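Local coordinates for protein ethylbenzene dehydrogenase alpha-subunit (Aromatoleum aromaticum, PDB 2IVF) that is the molybdenum-containing alpha-subunit of an oxidoreductase of the molybdopterin family, carrying two pterin guanine dinucleotides and an iron/sulfur cluster, at residues 805-808 with 812-815. Sequence-based numbering, arbitrary orientation.
Sequences FPTH and AQFY
The side chain of Q813 reaches from 812-815 to T807 and H808 of 805-808. From CB, CG lies anti to the backbone N (chi1 -174°) and the chain stays extended to CD, which comes 4.1 Å from H808 CB. This brings the amide alongside the CB atoms of T807 and H808. Q813 OE1 lies 3.4 Å from H808 CB and 3.7 Å from T807 CB, both plain van der Waals contacts, while the hydrogen bonds to this oxygen come from T809 OG1 and Q951 NE2. On the other branch, Q813 NE2 donates to Y815 O at 2.7 Å, nearly straight at 169° and within the amide's own plane. Bonded on both branches, the buried amide has its rotation fixed. The side chains of T807 and Q813 run antiparallel past one another, and T807 OG1 hydrogen-bonds to R811 O, in the link between the segments. At the far end, F805 lays one ring face over A812. The methyl CB stands 4.3 Å from the ring centroid, 14° off the normal, a CH-pi contact displaced toward the rim near CZ; A812 N lies over the same face, 3.6 Å from F805 CD1. H798 stacks with the same ring. No hydrogen bond joins the two segments directly. P806 centres an inverse gamma turn within 805-808, closed by a weak T807 N to F805 O bond; the chain then reverses through 809-811. Linking helices 796-800 and 819-824, this is a buried, irregular loop folded back on itself, its internal contacts made mainly by side chains and its second half also bonded through the backbone to Q328, D330 and T231.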
# COMPACT_ATOMS: atom_id res chain seq x y z
N PHE A 805 37.95 -4.29 -0.49
CA PHE A 805 36.73 -4.42 -1.22
C PHE A 805 36.97 -5.31 -2.41
O PHE A 805 38.09 -5.32 -2.95
CB PHE A 805 36.28 -3.06 -1.75
CG PHE A 805 35.77 -2.16 -0.71
CD1 PHE A 805 36.64 -1.40 0.05
CD2 PHE A 805 34.42 -2.06 -0.50
CE1 PHE A 805 36.14 -0.51 1.01
CE2 PHE A 805 33.91 -1.21 0.45
CZ PHE A 805 34.78 -0.43 1.20
N PRO A 806 35.94 -6.08 -2.82
CA PRO A 806 36.15 -6.94 -3.98
C PRO A 806 36.05 -6.19 -5.32
O PRO A 806 35.14 -6.43 -6.14
CB PRO A 806 35.07 -7.99 -3.80
CG PRO A 806 33.92 -7.20 -3.22
CD PRO A 806 34.59 -6.26 -2.24
N THR A 807 37.00 -5.28 -5.54
CA THR A 807 37.02 -4.42 -6.72
C THR A 807 38.42 -4.50 -7.37
O THR A 807 39.37 -4.95 -6.75
CB THR A 807 36.76 -2.93 -6.37
OG1 THR A 807 37.75 -2.45 -5.45
CG2 THR A 807 35.40 -2.67 -5.83
N HIS A 808 38.50 -4.07 -8.63
CA HIS A 808 39.76 -3.85 -9.35
C HIS A 808 40.89 -3.26 -8.48
O HIS A 808 42.01 -3.81 -8.43
CB HIS A 808 39.47 -2.92 -10.52
CG HIS A 808 40.58 -2.85 -11.53
ND1 HIS A 808 40.96 -3.93 -12.29
CD2 HIS A 808 41.36 -1.81 -11.92
CE1 HIS A 808 41.94 -3.56 -13.10
NE2 HIS A 808 42.19 -2.27 -12.91
N ALA A 812 36.94 1.15 -2.43
CA ALA A 812 35.66 1.69 -2.88
C ALA A 812 36.08 2.60 -4.03
O ALA A 812 36.81 3.55 -3.81
CB ALA A 812 34.98 2.43 -1.80
N GLN A 813 35.60 2.29 -5.22
CA GLN A 813 36.27 2.72 -6.43
C GLN A 813 35.39 3.63 -7.25
O GLN A 813 34.40 3.19 -7.80
CB GLN A 813 36.65 1.51 -7.24
CG GLN A 813 37.46 1.87 -8.44
CD GLN A 813 37.96 0.69 -9.20
OE1 GLN A 813 38.13 -0.39 -8.63
NE2 GLN A 813 38.22 0.89 -10.49
N PHE A 814 35.74 4.91 -7.26
CA PHE A 814 35.03 5.91 -8.04
C PHE A 814 35.52 6.13 -9.44
O PHE A 814 34.77 6.68 -10.24
CB PHE A 814 35.00 7.19 -7.27
CG PHE A 814 34.30 7.01 -5.98
CD1 PHE A 814 32.93 7.00 -5.94
CD2 PHE A 814 35.00 6.70 -4.84
CE1 PHE A 814 32.25 6.74 -4.78
CE2 PHE A 814 34.32 6.44 -3.68
CZ PHE A 814 32.94 6.48 -3.65
N TYR A 815 36.74 5.69 -9.74
CA TYR A 815 37.29 5.76 -11.09
C TYR A 815 37.26 4.40 -11.78
O TYR A 815 37.97 3.48 -11.37
CB TYR A 815 38.68 6.37 -11.02
CG TYR A 815 39.28 6.73 -12.36
CD1 TYR A 815 38.69 7.69 -13.17
CD2 TYR A 815 40.43 6.15 -12.80
CE1 TYR A 815 39.24 8.02 -14.42
CE2 TYR A 815 40.98 6.47 -14.03
CZ TYR A 815 40.39 7.41 -14.83
OH TYR A 815 40.97 7.75 -16.05